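Local structure of glucosidase (Croceicoccus marinus, 5Z3K) at residues S263-T268 with D297-F302; Q22-S27 with A49-V54; D235-R240 with A288-D293; L224-Y229 with T258-S263. The protein probably hydrolyses O-glycosidic bonds, acting as a beta-glucosidase of glycoside hydrolase family 39. One frame throughout, in Å; residues are numbered along the deposited sequence.

Three of the four contacts lie in the wall of one closed, eight-stranded parallel barrel. Contact 2 joins the first two strands, contact 4 the sixth and seventh, and contact 1 the seventh and eighth. Contacts 1 and 4 share strand 259-266 and Ser263, their centres about 8 Å apart; contacts 1 and 2, centres about 10 Å apart, meet where strand 298-301 pairs with strand 25-27 and closes the barrel. Contact 3 lies outside the wall, where helices 238-252 and 277-291 meet, its centre about 11 Å from that of contact 1. Along the chain contact 2 comes first, while contact 3 interleaves with contacts 4 and 1, as expected of successive beta-alpha units in a TIM barrel.

Contact 1: residues S263-T268 with D297-F302; sequences SYWSMT and DKAIFF
Trp265 O takes the N-H of Phe302 at 2.9 Å, a fairly straight bond (161° at the hydrogen) with the donor tilted from the carbonyl plane, and the CA-H of Phe301 leans on the same oxygen. One step back, Trp265 N reaches Ile300 O only through a weak, bent bond. The two short strands splay by 59°, and side chains do much of the joining. With CG set between its backbone N and carbonyl carbon (chi1 77°), Trp265 brings its indole against the partner strand: Phe301 CA lies over the five-membered ring, and the Phe301 ring turns its edge to the six-membered one, a T-shaped pair in which Trp265 CZ2 and Phe301 CD1 are 3.7 Å apart. Trp265 NE1 comes 3.9 Å from Ala299 CB. These strands are the seventh and eighth of the TIM barrel, linked by helix 277-291 in a beta-alpha-beta crossover, and Ala287 and Met291 of that helix pack on the same indole. Tyr264 and Phe302 run side by side in the same direction, Tyr264 CD2 over the Phe302 ring and 3.4 Å from Phe302 CD1. The Tyr264 hydroxyl bonds to Asp156. At Ser266 a water bridges the segments, 2.6 Å from Ser266 OG and donating to Phe302 O at 2.8 Å.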
loop_
_atom_site.group_PDB
_atom_site.type_symbol
_atom_site.label_atom_id
_atom_site.label_comp_id
_atom_site.label_asym_id
_atom_site.label_seq_id
_atom_site.Cartn_x
_atom_site.Cartn_y
_atom_site.Cartn_z
ATOM N N SER A 263 -3.655 4.127 3.175
ATOM C CA SER A 263 -3.568 2.958 4.051
ATOM C C SER A 263 -4.138 1.690 3.432
ATOM O O SER A 263 -3.791 0.587 3.880
ATOM C CB SER A 263 -4.291 3.239 5.374
ATOM O OG SER A 263 -3.421 3.928 6.252
ATOM N N TYR A 264 -5.034 1.823 2.453
ATOM C CA TYR A 264 -5.554 0.709 1.665
ATOM C C TYR A 264 -5.672 1.187 0.236
ATOM O O TYR A 264 -6.252 2.252 -0.005
ATOM C CB TYR A 264 -6.964 0.254 2.057
ATOM C CG TYR A 264 -7.253 -0.302 3.431
ATOM C CD1 TYR A 264 -7.351 0.535 4.534
ATOM C CD2 TYR A 264 -7.558 -1.644 3.596
ATOM C CE1 TYR A 264 -7.679 0.033 5.789
ATOM C CE2 TYR A 264 -7.886 -2.165 4.851
ATOM C CZ TYR A 264 -7.954 -1.314 5.942
ATOM O OH TYR A 264 -8.287 -1.820 7.196
ATOM N N TRP A 265 -5.197 0.384 -0.700
ATOM C CA TRP A 265 -5.523 0.613 -2.099
ATOM C C TRP A 265 -5.507 -0.726 -2.813
ATOM O O TRP A 265 -4.648 -1.577 -2.545
ATOM C CB TRP A 265 -4.572 1.615 -2.757
ATOM C CG TRP A 265 -3.199 1.117 -3.125
ATOM C CD1 TRP A 265 -2.067 1.226 -2.381
ATOM C CD2 TRP A 265 -2.807 0.500 -4.363
ATOM N NE1 TRP A 265 -0.998 0.695 -3.055
ATOM C CE2 TRP A 265 -1.422 0.243 -4.277
ATOM C CE3 TRP A 265 -3.489 0.142 -5.530
ATOM C CZ2 TRP A 265 -0.706 -0.361 -5.312
ATOM C CZ3 TRP A 265 -2.770 -0.467 -6.559
ATOM C CH2 TRP A 265 -1.395 -0.706 -6.438
ATOM N N SER A 266 -6.460 -0.896 -3.725
ATOM C CA SER A 266 -6.700 -2.161 -4.392
ATOM C C SER A 266 -7.659 -1.892 -5.537
ATOM O O SER A 266 -8.402 -0.910 -5.516
ATOM C CB SER A 266 -7.301 -3.191 -3.421
ATOM O OG SER A 266 -7.411 -4.443 -4.051
HETATM N N MSE A 267 -7.654 -2.774 -6.530
HETATM C CA MSE A 267 -8.692 -2.635 -7.546
HETATM C C MSE A 267 -10.060 -2.853 -6.924
HETATM O O MSE A 267 -11.014 -2.197 -7.313
HETATM C CB MSE A 267 -8.521 -3.595 -8.718
HETATM C CG MSE A 267 -9.564 -3.313 -9.795
HETATM SE SE MSE A 267 -9.218 -4.227 -11.475
HETATM C CE MSE A 267 -10.183 -5.840 -11.099
ATOM N N THR A 268 -10.167 -3.779 -5.969
ATOM C CA THR A 268 -11.448 -4.071 -5.337
ATOM C C THR A 268 -11.283 -4.162 -3.826
ATOM O O THR A 268 -10.269 -4.663 -3.329
ATOM C CB THR A 268 -12.069 -5.383 -5.866
ATOM O OG1 THR A 268 -11.345 -6.509 -5.366
ATOM C CG2 THR A 268 -12.068 -5.427 -7.395
ATOM N N ASP A 297 2.121 10.088 -0.496
ATOM C CA ASP A 297 3.482 10.058 0.031
ATOM C C ASP A 297 3.915 8.673 0.482
ATOM O O ASP A 297 5.113 8.366 0.446
ATOM C CB ASP A 297 3.620 11.027 1.206
ATOM C CG ASP A 297 3.477 12.475 0.777
ATOM O OD1 ASP A 297 4.100 12.853 -0.234
ATOM O OD2 ASP A 297 2.722 13.225 1.428
ATOM N N LYS A 298 2.967 7.849 0.916
ATOM C CA LYS A 298 3.199 6.466 1.302
ATOM C C LYS A 298 1.944 5.682 0.947
ATOM O O LYS A 298 0.829 6.202 1.071
ATOM C CB LYS A 298 3.476 6.326 2.804
ATOM C CG LYS A 298 4.714 7.036 3.303
ATOM C CD LYS A 298 5.972 6.375 2.802
ATOM C CE LYS A 298 7.184 6.811 3.648
ATOM N NZ LYS A 298 6.959 8.151 4.272
ATOM N N ALA A 299 2.123 4.433 0.518
ATOM C CA ALA A 299 1.007 3.645 0.025
ATOM C C ALA A 299 1.092 2.222 0.542
ATOM O O ALA A 299 2.191 1.665 0.651
ATOM C CB ALA A 299 0.979 3.633 -1.510
ATOM N N ILE A 300 -0.083 1.645 0.822
ATOM C CA ILE A 300 -0.238 0.306 1.400
ATOM C C ILE A 300 -1.194 -0.458 0.489
ATOM O O ILE A 300 -2.413 -0.249 0.543
ATOM C CB ILE A 300 -0.783 0.342 2.837
ATOM C CG1 ILE A 300 0.048 1.245 3.750
ATOM C CG2 ILE A 300 -0.846 -1.063 3.419
ATOM C CD1 ILE A 300 1.442 0.692 4.084
ATOM N N PHE A 301 -0.654 -1.344 -0.343
ATOM C CA PHE A 301 -1.488 -2.193 -1.183
ATOM C C PHE A 301 -2.211 -3.240 -0.348
ATOM O O PHE A 301 -1.609 -3.889 0.506
ATOM C CB PHE A 301 -0.642 -2.904 -2.234
ATOM C CG PHE A 301 -1.419 -3.920 -3.025
ATOM C CD1 PHE A 301 -2.189 -3.515 -4.115
ATOM C CD2 PHE A 301 -1.404 -5.265 -2.670
ATOM C CE1 PHE A 301 -2.909 -4.436 -4.862
ATOM C CE2 PHE A 301 -2.127 -6.203 -3.391
ATOM C CZ PHE A 301 -2.885 -5.792 -4.492
ATOM N N PHE A 302 -3.493 -3.448 -0.650
ATOM C CA PHE A 302 -4.368 -4.339 0.110
ATOM C C PHE A 302 -4.805 -5.497 -0.785
ATOM O O PHE A 302 -5.491 -5.267 -1.784
ATOM C CB PHE A 302 -5.589 -3.557 0.603
ATOM C CG PHE A 302 -6.565 -4.377 1.409
ATOM C CD1 PHE A 302 -6.279 -4.720 2.722
ATOM C CD2 PHE A 302 -7.764 -4.801 0.857
ATOM C CE1 PHE A 302 -7.172 -5.472 3.477
ATOM C CE2 PHE A 302 -8.667 -5.555 1.607
ATOM C CZ PHE A 302 -8.365 -5.886 2.922
HETATM O O HOH W 1 -6.178 -6.725 -4.044
#

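Contact 2: residues Q22-S27 with A49-V54; sequences QLHGTS and AQVTLV
His24 extends its side chain across the chain that leaves helix 43-48, touching Ala49, Gln50 and Val51. Its CB sits 4.3 Å from Gln50 O. Because CG is anti to the backbone N (chi1 -153°), the imidazole is carried on toward Ala49, where the chain leaves the helix: His24 CD2 comes 3.4 Å from Ala49 O and also touches Val51 CG2. At the tip, His24 NE2 meets Ala49 CB at 4.1 Å. Gln50, with positive phi, ends the helix in a Schellman motif. The backbone of His24, centre of an inverse gamma turn, is held as well: Thr52 N gives a nearly straight bond to His24 O, 3.0 Å long, with the donor above the carbonyl plane. Two waters meet Thr52 OG1, one also taking the N-H of His24 and the other donating to Gln22 O. Further along, Thr26 N bonds to Leu53 O at 2.9 Å, and Gly25 CA also rests against that oxygen. Leu53 N is buried without a partner. Here the first two barrel strands begin to run parallel; helix 329-341 packs on the His24 ring through Phe334, Val337 and Leu341, Trp46 of helix 43-48 covers Thr26 and Val51, and Thr26 OG1 bonds to Phe301 O of the eighth strand, where the barrel closes.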
loop_
_atom_site.group_PDB
_atom_site.type_symbol
_atom_site.label_atom_id
_atom_site.label_comp_id
_atom_site.label_asym_id
_atom_site.label_seq_id
_atom_site.Cartn_x
_atom_site.Cartn_y
_atom_site.Cartn_z
ATOM N N GLN A 22 9.672 5.478 -2.983
ATOM C CA GLN A 22 9.426 4.099 -2.550
ATOM C C GLN A 22 8.022 3.989 -1.964
ATOM O O GLN A 22 7.803 4.168 -0.760
ATOM C CB GLN A 22 10.490 3.660 -1.552
ATOM C CG GLN A 22 11.746 3.104 -2.224
ATOM C CD GLN A 22 12.568 4.183 -2.918
ATOM O OE1 GLN A 22 13.039 5.126 -2.279
ATOM N NE2 GLN A 22 12.737 4.052 -4.234
ATOM N N LEU A 23 7.053 3.676 -2.828
ATOM C CA LEU A 23 5.658 3.583 -2.425
ATOM C C LEU A 23 5.167 2.142 -2.292
ATOM O O LEU A 23 3.957 1.922 -2.129
ATOM C CB LEU A 23 4.770 4.338 -3.417
ATOM C CG LEU A 23 5.009 5.849 -3.556
ATOM C CD1 LEU A 23 3.872 6.513 -4.372
ATOM C CD2 LEU A 23 5.120 6.462 -2.195
ATOM N N HIS A 24 6.067 1.154 -2.344
ATOM C CA HIS A 24 5.644 -0.252 -2.348
ATOM C C HIS A 24 5.435 -0.768 -0.926
ATOM O O HIS A 24 6.142 -1.654 -0.442
ATOM C CB HIS A 24 6.646 -1.140 -3.076
ATOM C CG HIS A 24 6.025 -2.367 -3.667
ATOM N ND1 HIS A 24 5.042 -2.305 -4.628
ATOM C CD2 HIS A 24 6.260 -3.686 -3.455
ATOM C CE1 HIS A 24 4.679 -3.530 -4.968
ATOM N NE2 HIS A 24 5.409 -4.388 -4.277
ATOM N N GLY A 25 4.428 -0.210 -0.265
ATOM C CA GLY A 25 3.975 -0.761 0.996
ATOM C C GLY A 25 2.839 -1.748 0.806
ATOM O O GLY A 25 2.190 -1.779 -0.236
ATOM N N THR A 26 2.572 -2.553 1.838
ATOM C CA THR A 26 1.477 -3.510 1.736
ATOM C C THR A 26 1.034 -3.914 3.130
ATOM O O THR A 26 1.663 -3.576 4.132
ATOM C CB THR A 26 1.873 -4.755 0.932
ATOM O OG1 THR A 26 0.690 -5.461 0.543
ATOM C CG2 THR A 26 2.735 -5.690 1.783
ATOM N N SER A 27 -0.065 -4.646 3.174
ATOM C CA SER A 27 -0.564 -5.202 4.415
ATOM C C SER A 27 -0.784 -6.692 4.206
ATOM O O SER A 27 -0.699 -7.200 3.085
ATOM C CB SER A 27 -1.858 -4.515 4.861
ATOM O OG SER A 27 -2.946 -4.969 4.088
ATOM N N ALA A 49 9.801 -8.840 -3.872
ATOM C CA ALA A 49 9.073 -7.661 -4.322
ATOM C C ALA A 49 9.648 -6.364 -3.766
ATOM O O ALA A 49 9.153 -5.289 -4.124
ATOM C CB ALA A 49 7.597 -7.781 -3.916
ATOM N N GLN A 50 10.636 -6.437 -2.871
ATOM C CA GLN A 50 11.206 -5.256 -2.221
ATOM C C GLN A 50 10.135 -4.402 -1.536
ATOM O O GLN A 50 10.114 -3.175 -1.665
ATOM C CB GLN A 50 12.021 -4.427 -3.221
ATOM C CG GLN A 50 13.003 -5.293 -4.015
ATOM C CD GLN A 50 14.365 -4.656 -4.181
ATOM O OE1 GLN A 50 14.863 -3.966 -3.287
ATOM N NE2 GLN A 50 14.984 -4.894 -5.329
ATOM N N VAL A 51 9.221 -5.062 -0.816
ATOM C CA VAL A 51 8.292 -4.350 0.065
ATOM C C VAL A 51 9.094 -3.460 1.004
ATOM O O VAL A 51 10.069 -3.912 1.610
ATOM C CB VAL A 51 7.423 -5.359 0.844
ATOM C CG1 VAL A 51 6.703 -4.678 2.033
ATOM C CG2 VAL A 51 6.413 -6.044 -0.092
ATOM N N THR A 52 8.691 -2.184 1.129
ATOM C CA THR A 52 9.395 -1.226 1.974
ATOM C C THR A 52 8.602 -0.769 3.193
ATOM O O THR A 52 9.173 -0.104 4.068
ATOM C CB THR A 52 9.793 0.020 1.160
ATOM O OG1 THR A 52 8.658 0.496 0.428
ATOM C CG2 THR A 52 10.928 -0.296 0.196
ATOM N N LEU A 53 7.316 -1.099 3.282
ATOM C CA LEU A 53 6.479 -0.631 4.378
ATOM C C LEU A 53 5.364 -1.642 4.554
ATOM O O LEU A 53 4.803 -2.117 3.565
ATOM C CB LEU A 53 5.909 0.766 4.099
ATOM C CG LEU A 53 5.109 1.457 5.212
ATOM C CD1 LEU A 53 5.933 1.578 6.497
ATOM C CD2 LEU A 53 4.635 2.831 4.758
ATOM N N VAL A 54 5.080 -2.007 5.803
ATOM C CA VAL A 54 4.041 -2.991 6.090
ATOM C C VAL A 54 3.088 -2.417 7.132
ATOM O O VAL A 54 3.511 -2.064 8.241
ATOM C CB VAL A 54 4.620 -4.329 6.568
ATOM C CG1 VAL A 54 3.494 -5.285 6.922
ATOM C CG2 VAL A 54 5.530 -4.933 5.489
HETATM O O HOH W 2 7.530 2.707 1.485
HETATM O O HOH W 3 8.927 1.008 -2.478
#

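Contact 3: residues D235-R240 with A288-D293; sequences DPMDFR and AIYMQD
Tyr290 is the main bump, its ring filling a hollow formed by Pro236 and Met237 in the turn leading into helix 238-252. Pro236 CG meets the ring edge, 4.0 Å from Tyr290 CE2. Over one face lies the methyl of Met237, a selenomethionine: bends at chi2 and chi3 bring CE above the ring centre, 3.6 Å from the centroid. Its SE, in an oblique Met-aromatic contact, also lies over the rim of one face of the Arg240 guanidinium, within its own segment. That arginine grips Tyr290 O side-on: the oxygen lies close to the guanidinium plane, with Arg240 NH2 (3.0 Å) in the carbonyl plane on a lone pair and Arg240 NE (3.2 Å) above it. A second, smaller bump is Met291 CE, set obliquely against Phe239 and 4.0 Å from Phe239 CD2. Asp235 OD1 accepts from Met237 N, a capping bond. Helices 238-252 and 277-291 thus meet outside the barrel; Phe239 continues inward to Trp265 on strand 259-266, and Ala358 of strand 357-363 packs against Tyr290.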
loop_
_atom_site.group_PDB
_atom_site.type_symbol
_atom_site.label_atom_id
_atom_site.label_comp_id
_atom_site.label_asym_id
_atom_site.label_seq_id
_atom_site.Cartn_x
_atom_site.Cartn_y
_atom_site.Cartn_z
ATOM N N ASP A 235 -10.608 2.087 -12.472
ATOM C CA ASP A 235 -9.741 3.074 -13.118
ATOM C C ASP A 235 -8.481 3.246 -12.279
ATOM O O ASP A 235 -8.565 3.762 -11.150
ATOM C CB ASP A 235 -10.477 4.416 -13.273
ATOM C CG ASP A 235 -9.700 5.445 -14.101
ATOM O OD1 ASP A 235 -8.511 5.201 -14.401
ATOM O OD2 ASP A 235 -10.297 6.501 -14.468
ATOM N N PRO A 236 -7.302 2.839 -12.771
ATOM C CA PRO A 236 -6.084 2.950 -11.943
ATOM C C PRO A 236 -5.672 4.383 -11.669
ATOM O O PRO A 236 -4.811 4.610 -10.805
ATOM C CB PRO A 236 -5.021 2.200 -12.771
ATOM C CG PRO A 236 -5.517 2.304 -14.190
ATOM C CD PRO A 236 -7.029 2.238 -14.088
HETATM N N MSE A 237 -6.258 5.354 -12.369
HETATM C CA MSE A 237 -5.992 6.761 -12.115
HETATM C C MSE A 237 -6.588 7.245 -10.783
HETATM O O MSE A 237 -6.138 8.256 -10.250
HETATM C CB MSE A 237 -6.525 7.612 -13.284
HETATM C CG MSE A 237 -6.092 9.089 -13.274
HETATM SE SE MSE A 237 -4.136 9.364 -13.284
HETATM C CE MSE A 237 -3.725 8.786 -15.113
ATOM N N ASP A 238 -7.563 6.508 -10.232
ATOM C CA ASP A 238 -8.335 7.011 -9.089
ATOM C C ASP A 238 -7.450 7.474 -7.939
ATOM O O ASP A 238 -7.743 8.480 -7.281
ATOM C CB ASP A 238 -9.283 5.935 -8.562
ATOM C CG ASP A 238 -10.584 5.874 -9.310
ATOM O OD1 ASP A 238 -10.698 6.514 -10.388
ATOM O OD2 ASP A 238 -11.478 5.135 -8.830
ATOM N N PHE A 239 -6.376 6.739 -7.657
ATOM C CA PHE A 239 -5.605 7.047 -6.456
ATOM C C PHE A 239 -4.940 8.411 -6.555
ATOM O O PHE A 239 -4.891 9.154 -5.565
ATOM C CB PHE A 239 -4.626 5.909 -6.208
ATOM C CG PHE A 239 -5.311 4.593 -6.255
ATOM C CD1 PHE A 239 -6.152 4.204 -5.217
ATOM C CD2 PHE A 239 -5.209 3.791 -7.370
ATOM C CE1 PHE A 239 -6.839 3.014 -5.276
ATOM C CE2 PHE A 239 -5.893 2.598 -7.442
ATOM C CZ PHE A 239 -6.706 2.204 -6.405
ATOM N N ARG A 240 -4.479 8.785 -7.747
ATOM C CA ARG A 240 -3.962 10.139 -7.943
ATOM C C ARG A 240 -5.072 11.166 -7.782
ATOM O O ARG A 240 -4.898 12.183 -7.095
ATOM C CB ARG A 240 -3.324 10.281 -9.327
ATOM C CG ARG A 240 -2.853 11.702 -9.600
ATOM C CD ARG A 240 -2.528 11.920 -11.069
ATOM N NE ARG A 240 -1.413 11.087 -11.516
ATOM C CZ ARG A 240 -0.963 11.077 -12.773
ATOM N NH1 ARG A 240 -1.542 11.856 -13.688
ATOM N NH2 ARG A 240 0.053 10.298 -13.115
ATOM N N ALA A 288 0.080 1.755 -9.540
ATOM C CA ALA A 288 1.370 2.124 -8.971
ATOM C C ALA A 288 2.095 3.148 -9.842
ATOM O O ALA A 288 2.658 4.119 -9.330
ATOM C CB ALA A 288 2.230 0.873 -8.787
ATOM N N ILE A 289 2.097 2.948 -11.165
ATOM C CA ILE A 289 2.785 3.891 -12.043
ATOM C C ILE A 289 2.130 5.263 -11.961
ATOM O O ILE A 289 2.811 6.288 -11.824
ATOM C CB ILE A 289 2.822 3.364 -13.488
ATOM C CG1 ILE A 289 3.717 2.115 -13.531
ATOM C CG2 ILE A 289 3.350 4.449 -14.440
ATOM C CD1 ILE A 289 3.685 1.322 -14.848
ATOM N N TYR A 290 0.798 5.305 -12.038
ATOM C CA TYR A 290 0.128 6.603 -12.031
ATOM C C TYR A 290 0.284 7.307 -10.688
ATOM O O TYR A 290 0.402 8.535 -10.656
ATOM C CB TYR A 290 -1.357 6.452 -12.384
ATOM C CG TYR A 290 -1.590 6.123 -13.844
ATOM C CD1 TYR A 290 -0.836 6.727 -14.842
ATOM C CD2 TYR A 290 -2.550 5.185 -14.220
ATOM C CE1 TYR A 290 -1.033 6.411 -16.182
ATOM C CE2 TYR A 290 -2.752 4.857 -15.562
ATOM C CZ TYR A 290 -1.994 5.484 -16.533
ATOM O OH TYR A 290 -2.192 5.166 -17.857
HETATM N N MSE A 291 0.311 6.573 -9.575
HETATM C CA MSE A 291 0.366 7.256 -8.286
HETATM C C MSE A 291 1.793 7.676 -7.945
HETATM O O MSE A 291 2.005 8.416 -6.994
HETATM C CB MSE A 291 -0.218 6.378 -7.170
HETATM C CG MSE A 291 0.696 5.253 -6.729
HETATM SE SE MSE A 291 -0.029 4.369 -5.150
HETATM C CE MSE A 291 -1.540 3.433 -5.947
ATOM N N GLN A 292 2.779 7.208 -8.720
ATOM C CA GLN A 292 4.146 7.680 -8.511
ATOM C C GLN A 292 4.245 9.186 -8.719
ATOM O O GLN A 292 5.097 9.846 -8.114
ATOM C CB GLN A 292 5.109 6.932 -9.440
ATOM C CG GLN A 292 6.577 7.385 -9.382
ATOM C CD GLN A 292 7.332 6.956 -8.124
ATOM O OE1 GLN A 292 8.412 7.479 -7.836
ATOM N NE2 GLN A 292 6.777 5.999 -7.375
ATOM N N ASP A 293 3.374 9.740 -9.559
ATOM C CA ASP A 293 3.248 11.176 -9.789
ATOM C C ASP A 293 1.922 11.629 -9.170
ATOM O O ASP A 293 0.895 11.721 -9.843
ATOM C CB ASP A 293 3.304 11.476 -11.285
ATOM C CG ASP A 293 4.612 11.060 -11.907
ATOM O OD1 ASP A 293 5.660 11.417 -11.326
ATOM O OD2 ASP A 293 4.592 10.369 -12.958
#

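Contact 4: residues L224-Y229 with T258-S263; sequences LSWMWY and TELLLS
Leu224 and Trp226 exchange four backbone hydrogen bonds with the strand 259-263, in the regular alternation of parallel pairing. Leu224 N donates to Glu259 O, Leu261 N to Leu224 O, Trp226 N to Leu261 O and Ser263 N to Trp226 O, all at 2.8 to 3.0 Å; Ser225 CA adds a CA-H contact to Leu261 O. The apolar contacts lie on the face of Leu224, Trp226, Leu260 and Leu262. Trp226 holds CG between its backbone N and carbonyl carbon (chi1 52°), laying the indole back over the neighbouring strand. Leu262 CD1 then sits over the six-membered ring, 3.6 Å from Trp226 CZ3 in a CH-pi contact, while Leu260 CB comes to the indole edge, 3.9 Å from Trp226 NE1. Ile242 and Ala243 of helix 238-252 pack on the same tryptophan. On the side of Ser225 and Leu261, Ser225 CB packs 3.4 Å from Ser263 OG, and the hydroxyls of both serines bond to Glu153 OE1. Two neighbouring strands thus hold one oxygen of Glu153 from the inner side of the barrel, whereas Trp226 NE1, on the apolar side facing the helix, is buried with no partner.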
loop_
_atom_site.group_PDB
_atom_site.type_symbol
_atom_site.label_atom_id
_atom_site.label_comp_id
_atom_site.label_asym_id
_atom_site.label_seq_id
_atom_site.Cartn_x
_atom_site.Cartn_y
_atom_site.Cartn_z
ATOM N N LEU A 224 -1.913 12.109 7.345
ATOM C CA LEU A 224 -3.347 11.875 7.285
ATOM C C LEU A 224 -3.559 10.615 6.457
ATOM O O LEU A 224 -3.167 10.568 5.289
ATOM C CB LEU A 224 -4.065 13.082 6.670
ATOM C CG LEU A 224 -5.589 13.266 6.758
ATOM C CD1 LEU A 224 -6.334 12.296 5.827
ATOM C CD2 LEU A 224 -6.106 13.183 8.193
ATOM N N SER A 225 -4.147 9.592 7.061
ATOM C CA SER A 225 -4.292 8.314 6.377
ATOM C C SER A 225 -5.735 8.115 5.909
ATOM O O SER A 225 -6.688 8.585 6.543
ATOM C CB SER A 225 -3.838 7.169 7.286
ATOM O OG SER A 225 -4.692 7.042 8.409
ATOM N N TRP A 226 -5.880 7.455 4.759
ATOM C CA TRP A 226 -7.164 7.309 4.080
ATOM C C TRP A 226 -7.089 6.100 3.159
ATOM O O TRP A 226 -6.017 5.529 2.946
ATOM C CB TRP A 226 -7.522 8.580 3.287
ATOM C CG TRP A 226 -6.424 9.023 2.365
ATOM C CD1 TRP A 226 -5.285 9.684 2.716
ATOM C CD2 TRP A 226 -6.350 8.827 0.943
ATOM N NE1 TRP A 226 -4.505 9.910 1.608
ATOM C CE2 TRP A 226 -5.131 9.387 0.507
ATOM C CE3 TRP A 226 -7.184 8.218 0.003
ATOM C CZ2 TRP A 226 -4.739 9.383 -0.841
ATOM C CZ3 TRP A 226 -6.787 8.206 -1.333
ATOM C CH2 TRP A 226 -5.573 8.782 -1.736
HETATM N N MSE A 227 -8.241 5.721 2.598
HETATM C CA MSE A 227 -8.309 4.522 1.744
HETATM C C MSE A 227 -9.051 4.776 0.439
HETATM O O MSE A 227 -9.841 5.716 0.342
HETATM C CB MSE A 227 -8.976 3.368 2.491
HETATM C CG MSE A 227 -10.501 3.242 2.331
HETATM SE SE MSE A 227 -11.049 1.703 3.439
HETATM C CE MSE A 227 -10.066 2.403 4.919
ATOM N N TRP A 228 -8.804 3.930 -0.557
ATOM C CA TRP A 228 -9.547 4.004 -1.809
ATOM C C TRP A 228 -9.501 2.656 -2.523
ATOM O O TRP A 228 -8.460 2.000 -2.554
ATOM C CB TRP A 228 -9.017 5.093 -2.745
ATOM C CG TRP A 228 -10.041 5.359 -3.785
ATOM C CD1 TRP A 228 -10.032 4.946 -5.085
ATOM C CD2 TRP A 228 -11.284 6.036 -3.581
ATOM N NE1 TRP A 228 -11.194 5.356 -5.715
ATOM C CE2 TRP A 228 -11.979 6.015 -4.806
ATOM C CE3 TRP A 228 -11.874 6.658 -2.477
ATOM C CZ2 TRP A 228 -13.236 6.599 -4.957
ATOM C CZ3 TRP A 228 -13.118 7.237 -2.630
ATOM C CH2 TRP A 228 -13.780 7.211 -3.864
ATOM N N TYR A 229 -10.634 2.259 -3.102
ATOM C CA TYR A 229 -10.736 1.047 -3.897
ATOM C C TYR A 229 -11.317 1.379 -5.264
ATOM O O TYR A 229 -12.101 2.319 -5.407
ATOM C CB TYR A 229 -11.633 -0.003 -3.234
ATOM C CG TYR A 229 -11.223 -0.421 -1.849
ATOM C CD1 TYR A 229 -10.094 -1.208 -1.641
ATOM C CD2 TYR A 229 -11.979 -0.047 -0.743
ATOM C CE1 TYR A 229 -9.724 -1.609 -0.361
ATOM C CE2 TYR A 229 -11.619 -0.436 0.532
ATOM C CZ TYR A 229 -10.494 -1.215 0.719
ATOM O OH TYR A 229 -10.148 -1.597 1.996
ATOM N N THR A 258 2.078 17.907 6.560
ATOM C CA THR A 258 1.566 16.578 6.857
ATOM C C THR A 258 1.535 15.730 5.590
ATOM O O THR A 258 1.066 16.185 4.542
ATOM C CB THR A 258 0.164 16.691 7.455
ATOM O OG1 THR A 258 0.237 17.349 8.733
ATOM C CG2 THR A 258 -0.471 15.326 7.612
ATOM N N GLU A 259 2.037 14.498 5.686
ATOM C CA GLU A 259 2.045 13.604 4.537
ATOM C C GLU A 259 0.676 12.953 4.338
ATOM O O GLU A 259 -0.145 12.862 5.260
ATOM C CB GLU A 259 3.117 12.523 4.707
ATOM C CG GLU A 259 4.537 13.056 4.694
ATOM C CD GLU A 259 5.570 11.952 4.583
ATOM O OE1 GLU A 259 5.169 10.775 4.499
ATOM O OE2 GLU A 259 6.777 12.260 4.573
ATOM N N LEU A 260 0.429 12.501 3.106
ATOM C CA LEU A 260 -0.758 11.716 2.786
ATOM C C LEU A 260 -0.374 10.241 2.738
ATOM O O LEU A 260 0.486 9.848 1.947
ATOM C CB LEU A 260 -1.360 12.143 1.451
ATOM C CG LEU A 260 -1.906 13.565 1.352
ATOM C CD1 LEU A 260 -2.920 13.644 0.212
ATOM C CD2 LEU A 260 -2.519 14.011 2.677
ATOM N N LEU A 261 -1.009 9.426 3.570
ATOM C CA LEU A 261 -0.721 7.996 3.600
ATOM C C LEU A 261 -1.942 7.232 3.115
ATOM O O LEU A 261 -3.017 7.323 3.717
ATOM C CB LEU A 261 -0.322 7.545 5.006
ATOM C CG LEU A 261 0.477 6.244 5.096
ATOM C CD1 LEU A 261 1.307 6.251 6.374
ATOM C CD2 LEU A 261 -0.452 5.045 5.077
ATOM N N LEU A 262 -1.763 6.468 2.042
ATOM C CA LEU A 262 -2.826 5.660 1.457
ATOM C C LEU A 262 -2.799 4.298 2.153
ATOM O O LEU A 262 -2.014 3.416 1.795
ATOM C CB LEU A 262 -2.623 5.572 -0.054
ATOM C CG LEU A 262 -3.570 4.784 -0.959
ATOM C CD1 LEU A 262 -5.044 5.129 -0.684
ATOM C CD2 LEU A 262 -3.179 5.024 -2.429
ATOM N N SER A 263 -3.655 4.127 3.175
ATOM C CA SER A 263 -3.568 2.958 4.051
ATOM C C SER A 263 -4.138 1.690 3.432
ATOM O O SER A 263 -3.791 0.587 3.880
ATOM C CB SER A 263 -4.291 3.239 5.374
ATOM O OG SER A 263 -3.421 3.928 6.252
#